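Local coordinates for protein rifamycin polyketide synthase (Amycolatopsis mediterranei, PDB 4LN9) that probably catalyses dehydration of a beta-hydroxyacyl polyketide intermediate in the terminal module of the rifamycin assembly line, through a dehydratase domain of double hotdog fold, at residues P39-A43 / F55-L59; L180-Y184 / F198-V204; F232-L238 / A274-L280. All coordinates share one frame; numbering follows the deposited sequence.

Interaction 1. Residues P39-A43 / F55-L59; sequences PLLGA and FTSRL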
loop_
_atom_site.group_PDB
_atom_site.type_symbol
_atom_site.label_atom_id
_atom_site.label_comp_id
_atom_site.label_asym_id
_atom_site.label_seq_id
_atom_site.Cartn_x
_atom_site.Cartn_y
_atom_site.Cartn_z
ATOM N N PRO A 39 11.215 -2.422 -13.052
ATOM C CA PRO A 39 12.348 -1.508 -12.875
ATOM C C PRO A 39 11.959 -0.122 -12.352
ATOM O O PRO A 39 12.839 0.655 -11.979
ATOM C CB PRO A 39 12.947 -1.394 -14.285
ATOM C CG PRO A 39 12.395 -2.554 -15.050
ATOM C CD PRO A 39 11.042 -2.822 -14.464
ATOM N N LEU A 40 10.671 0.211 -12.375
ATOM C CA LEU A 40 10.226 1.533 -11.926
ATOM C C LEU A 40 9.381 1.488 -10.654
ATOM O O LEU A 40 8.878 2.518 -10.207
ATOM C CB LEU A 40 9.454 2.259 -13.031
ATOM C CG LEU A 40 10.236 2.638 -14.290
ATOM C CD1 LEU A 40 9.294 3.172 -15.359
ATOM C CD2 LEU A 40 11.319 3.656 -13.964
ATOM N N LEU A 41 9.041 0.279 -10.217
ATOM C CA LEU A 41 8.085 0.104 -9.129
ATOM C C LEU A 41 8.705 -0.774 -8.057
ATOM O O LEU A 41 9.396 -1.745 -8.366
ATOM C CB LEU A 41 6.800 -0.549 -9.643
ATOM C CG LEU A 41 5.932 0.268 -10.604
ATOM C CD1 LEU A 41 4.767 -0.568 -11.113
ATOM C CD2 LEU A 41 5.433 1.541 -9.937
ATOM N N GLY A 42 8.439 -0.449 -6.797
ATOM C CA GLY A 42 9.077 -1.139 -5.684
ATOM C C GLY A 42 8.206 -2.241 -5.114
ATOM O O GLY A 42 8.644 -3.382 -4.977
ATOM N N ALA A 43 6.999 -1.883 -4.694
ATOM C CA ALA A 43 6.144 -2.835 -4.004
ATOM C C ALA A 43 4.719 -2.745 -4.523
ATOM O O ALA A 43 4.340 -1.760 -5.152
ATOM C CB ALA A 43 6.183 -2.594 -2.503
ATOM N N PHE A 55 0.510 0.235 -6.089
ATOM C CA PHE A 55 1.935 0.095 -6.332
ATOM C C PHE A 55 2.665 1.298 -5.756
ATOM O O PHE A 55 2.318 2.438 -6.067
ATOM C CB PHE A 55 2.200 0.021 -7.835
ATOM C CG PHE A 55 1.865 -1.308 -8.441
ATOM C CD1 PHE A 55 0.556 -1.633 -8.750
ATOM C CD2 PHE A 55 2.853 -2.258 -8.639
ATOM C CE1 PHE A 55 0.242 -2.863 -9.292
ATOM C CE2 PHE A 55 2.546 -3.494 -9.171
ATOM C CZ PHE A 55 1.240 -3.792 -9.513
ATOM N N THR A 56 3.813 1.035 -5.138
ATOM C CA THR A 56 4.655 2.096 -4.594
ATOM C C THR A 56 6.056 2.075 -5.194
ATOM O O THR A 56 6.617 1.010 -5.458
ATOM C CB THR A 56 4.771 2.005 -3.060
ATOM O OG1 THR A 56 5.368 0.754 -2.698
ATOM C CG2 THR A 56 3.400 2.116 -2.411
ATOM N N SER A 57 6.661 3.256 -5.270
ATOM C CA SER A 57 7.979 3.422 -5.867
ATOM C C SER A 57 8.659 4.674 -5.320
ATOM O O SER A 57 7.995 5.622 -4.898
ATOM C CB SER A 57 7.862 3.508 -7.390
ATOM O OG SER A 57 9.042 4.041 -7.965
ATOM N N ARG A 58 9.988 4.669 -5.334
ATOM C CA ARG A 58 10.772 5.884 -5.155
ATOM C C ARG A 58 11.726 6.063 -6.332
ATOM O O ARG A 58 12.609 5.234 -6.549
ATOM C CB ARG A 58 11.578 5.796 -3.855
ATOM C CG ARG A 58 12.477 6.995 -3.607
ATOM C CD ARG A 58 13.371 6.765 -2.402
ATOM N NE ARG A 58 14.155 7.952 -2.082
ATOM C CZ ARG A 58 15.370 8.196 -2.562
ATOM N NH1 ARG A 58 15.961 7.313 -3.356
ATOM N NH2 ARG A 58 15.999 9.317 -2.239
ATOM N N LEU A 59 11.551 7.140 -7.091
ATOM C CA LEU A 59 12.423 7.416 -8.231
ATOM C C LEU A 59 13.459 8.479 -7.882
ATOM O O LEU A 59 13.141 9.477 -7.238
ATOM C CB LEU A 59 11.598 7.866 -9.436
ATOM C CG LEU A 59 10.464 6.926 -9.847
ATOM C CD1 LEU A 59 9.728 7.474 -11.060
ATOM C CD2 LEU A 59 11.002 5.530 -10.125
#
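Residues 39-43 and 55-59 meet as the two arms of an antiparallel beta hairpin, strand 41-47 against strand 52-59, in a mostly buried region. The regular pairing lies between Ala-43 and Thr-56, a hydrogen-bonded pair in which Thr-56 N donates to Ala-43 O over 2.8 Å, nearly straight at 167°. In return Thr-56 O takes two donors at once. Gly-42 N reaches Thr-56 O at 2.7 Å in the carbonyl plane, and Ala-43 N comes to the same oxygen from a slight tilt. Two residues facing one make this a classic beta bulge, and the extra residue is accommodated by the backbone turn at Gly-42 (psi -57°). Beyond the bulge, toward Leu-40, a side-chain bond follows the backbone ones: Ser-57 OG, swung anti to its own nitrogen (chi1 163°), donates to Leu-40 O at 2.7 Å, coming from above the carbonyl plane instead of along a lone pair. The hairpin belongs to one of the two hotdog units of the dehydratase fold, and its inner face turns to helix 80-93. On that face Leu-41 and Phe-55 cross obliquely; CD1 of Leu-41 rests on CD2 of the Phe-55 ring at 3.6 Å, while the other leucine branch, CD2, lies 4.0 Å from Ser-57 CB. Leu-86 of the helix packs on Leu-41, and Ala-90 on the phenylalanine. Farther along, Leu-59 sends CD2 to within 3.7 Å of Leu-40 O. On the face that carries Ala-43 and Thr-56, the alanine CB sits 3.5 Å from Thr-56 OG1, whose hydrogen bond goes to Leu-31 O of the second subunit, bringing this face into the dimer contact.

Interaction 2. Residues L180-Y184 / F198-V204; sequences LTGAY and FRAVRAV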
loop_
_atom_site.group_PDB
_atom_site.type_symbol
_atom_site.label_atom_id
_atom_site.label_comp_id
_atom_site.label_asym_id
_atom_site.label_seq_id
_atom_site.Cartn_x
_atom_site.Cartn_y
_atom_site.Cartn_z
ATOM N N LEU A 180 18.042 11.170 -41.518
ATOM C CA LEU A 180 17.864 11.514 -40.122
ATOM C C LEU A 180 18.934 12.434 -39.580
ATOM O O LEU A 180 18.774 13.034 -38.546
ATOM C CB LEU A 180 17.795 10.252 -39.292
ATOM C CG LEU A 180 16.531 9.465 -39.558
ATOM C CD1 LEU A 180 16.281 8.404 -38.530
ATOM C CD2 LEU A 180 15.352 10.392 -39.685
ATOM N N THR A 181 20.016 12.515 -40.352
ATOM C CA THR A 181 21.165 13.352 -40.056
ATOM C C THR A 181 20.743 14.698 -39.504
ATOM O O THR A 181 20.062 15.481 -40.165
ATOM C CB THR A 181 22.035 13.574 -41.308
ATOM O OG1 THR A 181 22.954 12.483 -41.455
ATOM C CG2 THR A 181 22.814 14.875 -41.190
ATOM N N GLY A 182 21.169 14.950 -38.277
ATOM C CA GLY A 182 20.891 16.185 -37.590
ATOM C C GLY A 182 19.576 16.313 -36.852
ATOM O O GLY A 182 19.391 17.221 -36.073
ATOM N N ALA A 183 18.667 15.385 -37.076
ATOM C CA ALA A 183 17.288 15.516 -36.600
ATOM C C ALA A 183 17.171 15.616 -35.076
ATOM O O ALA A 183 16.408 16.436 -34.564
ATOM C CB ALA A 183 16.426 14.377 -37.135
ATOM N N TYR A 184 17.876 14.746 -34.357
ATOM C CA TYR A 184 17.807 14.732 -32.893
ATOM C C TYR A 184 18.434 15.992 -32.282
ATOM O O TYR A 184 18.139 16.350 -31.142
ATOM C CB TYR A 184 18.470 13.468 -32.320
ATOM C CG TYR A 184 17.541 12.274 -32.151
ATOM C CD1 TYR A 184 17.911 11.010 -32.603
ATOM C CD2 TYR A 184 16.348 12.384 -31.440
ATOM C CE1 TYR A 184 17.077 9.916 -32.439
ATOM C CE2 TYR A 184 15.509 11.295 -31.271
ATOM C CZ TYR A 184 15.875 10.064 -31.775
ATOM O OH TYR A 184 15.040 8.980 -31.618
ATOM N N PHE A 198 16.878 7.373 -25.265
ATOM C CA PHE A 198 15.670 7.668 -26.027
ATOM C C PHE A 198 15.936 7.873 -27.511
ATOM O O PHE A 198 15.000 7.960 -28.304
ATOM C CB PHE A 198 14.939 8.881 -25.455
ATOM C CG PHE A 198 14.196 8.594 -24.185
ATOM C CD1 PHE A 198 12.816 8.478 -24.181
ATOM C CD2 PHE A 198 14.888 8.359 -23.009
ATOM C CE1 PHE A 198 12.135 8.190 -23.013
ATOM C CE2 PHE A 198 14.215 8.081 -21.836
ATOM C CZ PHE A 198 12.837 7.975 -21.843
ATOM N N ARG A 199 17.203 8.020 -27.883
ATOM C CA ARG A 199 17.534 8.197 -29.289
ATOM C C ARG A 199 17.531 6.861 -30.028
ATOM O O ARG A 199 18.587 6.300 -30.321
ATOM C CB ARG A 199 18.863 8.940 -29.452
ATOM C CG ARG A 199 18.775 10.410 -29.060
ATOM C CD ARG A 199 19.983 11.207 -29.528
ATOM N NE ARG A 199 21.230 10.658 -29.002
ATOM C CZ ARG A 199 21.884 11.150 -27.954
ATOM N NH1 ARG A 199 21.429 12.226 -27.325
ATOM N NH2 ARG A 199 22.987 10.552 -27.523
ATOM N N ALA A 200 16.340 6.295 -30.200
ATOM C CA ALA A 200 16.209 4.911 -30.637
ATOM C C ALA A 200 15.649 4.799 -32.053
ATOM O O ALA A 200 15.468 3.695 -32.566
ATOM C CB ALA A 200 15.351 4.122 -29.659
ATOM N N VAL A 201 15.320 5.932 -32.660
ATOM C CA VAL A 201 14.823 5.922 -34.030
ATOM C C VAL A 201 15.965 5.668 -35.009
ATOM O O VAL A 201 16.919 6.444 -35.073
ATOM C CB VAL A 201 14.119 7.243 -34.389
ATOM C CG1 VAL A 201 13.665 7.220 -35.840
ATOM C CG2 VAL A 201 12.935 7.478 -33.463
ATOM N N ARG A 202 15.909 4.535 -35.704
ATOM C CA ARG A 202 17.016 4.091 -36.555
ATOM C C ARG A 202 16.824 4.462 -38.025
ATOM O O ARG A 202 17.793 4.657 -38.758
ATOM C CB ARG A 202 17.223 2.582 -36.419
ATOM C CG ARG A 202 17.575 2.142 -35.008
ATOM C CD ARG A 202 19.070 2.267 -34.761
ATOM N NE ARG A 202 19.825 1.413 -35.671
ATOM C CZ ARG A 202 21.107 1.588 -35.977
ATOM N NH1 ARG A 202 21.806 2.556 -35.400
ATOM N NH2 ARG A 202 21.700 0.765 -36.832
ATOM N N ALA A 203 15.571 4.477 -38.465
ATOM C CA ALA A 203 15.239 4.844 -39.834
ATOM C C ALA A 203 13.790 5.301 -39.856
ATOM O O ALA A 203 12.980 4.850 -39.046
ATOM C CB ALA A 203 15.427 3.650 -40.761
ATOM N N VAL A 204 13.470 6.200 -40.777
ATOM C CA VAL A 204 12.097 6.643 -40.965
ATOM C C VAL A 204 11.768 6.680 -42.452
ATOM O O VAL A 204 12.625 7.011 -43.270
ATOM C CB VAL A 204 11.889 8.047 -40.372
ATOM C CG1 VAL A 204 10.566 8.634 -40.841
ATOM C CG2 VAL A 204 11.951 7.992 -38.853
#
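The aliphatic part of Arg-199 slants across one face of the Tyr-184 ring. Followed outward, Tyr-184 CB starts 3.9 Å from Arg-199 CD; here the arginine chain bends at chi3 (-58°) and turns away, its guanidinium plane 67° from the ring. Over the centre of the Tyr-184 ring stands Arg-199 CG, 3.6 Å from the centroid and only 7° off the normal, a CH-pi contact. Farther out, Tyr-184 CE1 meets Arg-199 CB at 3.6 Å and Tyr-184 CZ meets Arg-199 CA at 3.5 Å. At the tip, Tyr-184 OH accepts from Val-201 N over 3.2 Å with a fairly straight N-H, touches Val-201 CG2, and forms a second hydrogen bond with His-244 NE2, so two partners fix the hydroxyl. Leu-180 makes a second, separate touch: its CD1 packs 3.9 Å from Val-201 CG1, the two side chains crossing at about a right angle, and also rests on Ala-203 CA. Arg-199 centres an inverse gamma turn just after the YGPxF motif of these dehydratases. Helix 183-190 thus sits over the start of strand 201-207, with Val-248 and His-244 of helix 236-251 closing in beside Leu-180 and Tyr-184.

Interaction 3. Residues F232-L238 / A274-L280; sequences FGIHPAL and AAGASVL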
loop_
_atom_site.group_PDB
_atom_site.type_symbol
_atom_site.label_atom_id
_atom_site.label_comp_id
_atom_site.label_asym_id
_atom_site.label_seq_id
_atom_site.Cartn_x
_atom_site.Cartn_y
_atom_site.Cartn_z
ATOM N N PHE A 232 10.617 -4.777 -18.619
ATOM C CA PHE A 232 9.415 -3.960 -18.792
ATOM C C PHE A 232 8.320 -4.723 -19.535
ATOM O O PHE A 232 8.605 -5.660 -20.280
ATOM C CB PHE A 232 9.743 -2.677 -19.558
ATOM C CG PHE A 232 10.398 -1.620 -18.720
ATOM C CD1 PHE A 232 9.669 -0.913 -17.779
ATOM C CD2 PHE A 232 11.719 -1.265 -18.938
ATOM C CE1 PHE A 232 10.259 0.087 -17.030
ATOM C CE2 PHE A 232 12.311 -0.252 -18.208
ATOM C CZ PHE A 232 11.582 0.419 -17.245
ATOM N N GLY A 233 7.082 -4.258 -19.402
ATOM C CA GLY A 233 6.055 -4.553 -20.392
ATOM C C GLY A 233 6.469 -4.036 -21.756
ATOM O O GLY A 233 6.729 -4.813 -22.675
ATOM N N ILE A 234 6.656 -2.723 -21.841
ATOM C CA ILE A 234 7.443 -2.129 -22.914
ATOM C C ILE A 234 8.284 -0.972 -22.370
ATOM O O ILE A 234 7.805 -0.184 -21.555
ATOM C CB ILE A 234 6.537 -1.625 -24.058
ATOM C CG1 ILE A 234 7.375 -1.161 -25.251
ATOM C CG2 ILE A 234 5.621 -0.513 -23.566
ATOM C CD1 ILE A 234 6.576 -0.959 -26.518
ATOM N N HIS A 235 9.578 -0.977 -22.680
ATOM C CA HIS A 235 10.459 0.084 -22.198
ATOM C C HIS A 235 9.967 1.440 -22.641
ATOM O O HIS A 235 9.596 1.612 -23.807
ATOM C CB HIS A 235 11.902 -0.153 -22.649
ATOM C CG HIS A 235 12.906 0.772 -21.997
ATOM N ND1 HIS A 235 12.814 2.111 -22.084
ATOM C CD2 HIS A 235 14.051 0.505 -21.248
ATOM C CE1 HIS A 235 13.832 2.676 -21.411
ATOM N NE2 HIS A 235 14.605 1.692 -20.924
ATOM N N PRO A 236 9.741 2.349 -21.678
ATOM C CA PRO A 236 9.150 3.639 -22.018
ATOM C C PRO A 236 9.912 4.365 -23.126
ATOM O O PRO A 236 9.318 5.146 -23.867
ATOM C CB PRO A 236 9.243 4.419 -20.706
ATOM C CG PRO A 236 9.152 3.367 -19.654
ATOM C CD PRO A 236 9.835 2.149 -20.220
ATOM N N ALA A 237 11.213 4.115 -23.234
ATOM C CA ALA A 237 12.009 4.726 -24.295
ATOM C C ALA A 237 11.715 4.112 -25.664
ATOM O O ALA A 237 11.674 4.819 -26.670
ATOM C CB ALA A 237 13.496 4.644 -23.972
ATOM N N LEU A 238 11.435 2.810 -25.687
ATOM C CA LEU A 238 11.013 2.145 -26.920
ATOM C C LEU A 238 9.669 2.674 -27.421
ATOM O O LEU A 238 9.542 3.054 -28.587
ATOM C CB LEU A 238 10.960 0.625 -26.736
ATOM C CG LEU A 238 10.959 -0.226 -28.012
ATOM C CD1 LEU A 238 12.227 0.006 -28.820
ATOM C CD2 LEU A 238 10.795 -1.701 -27.677
ATOM N N ALA A 274 2.917 -8.169 -26.517
ATOM C CA ALA A 274 4.074 -9.014 -26.245
ATOM C C ALA A 274 5.094 -8.230 -25.428
ATOM O O ALA A 274 5.416 -7.091 -25.764
ATOM C CB ALA A 274 4.695 -9.492 -27.552
ATOM N N ALA A 275 5.561 -8.817 -24.329
ATOM C CA ALA A 275 6.326 -8.068 -23.330
ATOM C C ALA A 275 7.830 -8.073 -23.603
ATOM O O ALA A 275 8.384 -9.068 -24.072
ATOM C CB ALA A 275 6.034 -8.591 -21.932
ATOM N N GLY A 276 8.491 -6.973 -23.254
ATOM C CA GLY A 276 9.937 -6.972 -23.071
ATOM C C GLY A 276 10.717 -6.850 -24.369
ATOM O O GLY A 276 11.887 -7.224 -24.428
ATOM N N ALA A 277 10.101 -6.248 -25.384
ATOM C CA ALA A 277 10.753 -6.057 -26.684
ATOM C C ALA A 277 11.861 -5.004 -26.617
ATOM O O ALA A 277 11.829 -4.122 -25.759
ATOM C CB ALA A 277 9.724 -5.678 -27.739
ATOM N N SER A 278 12.795 -5.042 -27.566
ATOM C CA SER A 278 13.827 -4.006 -27.647
ATOM C C SER A 278 14.023 -3.435 -29.051
ATOM O O SER A 278 14.708 -2.429 -29.229
ATOM C CB SER A 278 15.161 -4.505 -27.083
ATOM O OG SER A 278 15.533 -5.742 -27.665
ATOM N N VAL A 279 13.346 -4.022 -30.030
ATOM C CA VAL A 279 13.458 -3.576 -31.413
ATOM C C VAL A 279 12.082 -3.681 -32.068
ATOM O O VAL A 279 11.338 -4.617 -31.781
ATOM C CB VAL A 279 14.451 -4.466 -32.187
ATOM C CG1 VAL A 279 15.853 -4.317 -31.615
ATOM C CG2 VAL A 279 14.004 -5.921 -32.134
ATOM N N LEU A 280 11.655 -2.625 -32.755
ATOM C CA LEU A 280 10.307 -2.605 -33.322
ATOM C C LEU A 280 10.327 -2.180 -34.784
ATOM O O LEU A 280 11.164 -1.373 -35.186
ATOM C CB LEU A 280 9.402 -1.655 -32.535
ATOM C CG LEU A 280 9.103 -1.935 -31.060
ATOM C CD1 LEU A 280 8.238 -0.809 -30.505
ATOM C CD2 LEU A 280 8.422 -3.283 -30.875
HETATM O O HOH W 1 7.419 -5.071 -25.353
HETATM O O HOH W 2 10.565 -3.561 -23.421
#
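Leu-238 and Leu-280 meet obliquely, the first at the start of helix 236-251, the second at the start of strand 279-285. Leu-280 sets CD1 3.7 Å from Leu-238 CG, where it lies against the CD2 methyl of Leu-238 as well. With CG of Leu-238 turned anti to the backbone nitrogen (chi1 -162°), its two methyls reach the backbone of the opposite segment: CD2 lies 3.3 Å from Ala-277 O, and CD1 3.5 Å from Ser-278 O. Ile-234 adds a looser touch, CD1 to CD1 of Leu-280.

At the other end the contact is polar. Gly-276 N, on a backbone of positive phi, donates to Gly-233 O at 2.8 Å along a nearly straight N-H (166°), though the donor stands well off the carbonyl plane. Water 1 donates to Gly-233 O, beside the Gly-276 N bond, and to Ala-274 O, and accepts from Ala-277 N; water 2 bridges His-235 N and Ala-277 O. The two waters link the backbones of the two segments next to the single direct bond.

His-235 is the N-cap of the helix: ND1 accepts from Ala-237 N at 2.8 Å, in the plane of the imidazole, which fixes the ring's rotation. It begins an HPALLD sequence that in related dehydratases carries the catalytic aspartate, so the cap probably lies near the active site. Glu-85 of helix 80-93 grips Gly-233 N and Ile-234 N from the other hotdog, while Ile-219 of strand 214-220 packs on Leu-238 and Val-304 of strand 303-313 on Leu-280.

Interaction 3 is the middle of the three, its centre about 18 Å from that of interaction 1 and about 18 Å from that of interaction 2, and it touches both. Toward interaction 1, Phe-232 CE1 packs 3.6 Å from Leu-40 CD1; toward interaction 2, Ala-237 CA lies 3.7 Å from Phe-198 CE1. Interactions 1 and 2 lie on opposite sides of the chain's centre, with about 30 Å between their centres and about 9 Å between nearest atoms. In this family the active site lies between the two hotdogs. Phe-198 ends the YGPxF motif and packs on Ala-237 of the HPALLD motif, which is consistent with a place beside the active-site cleft.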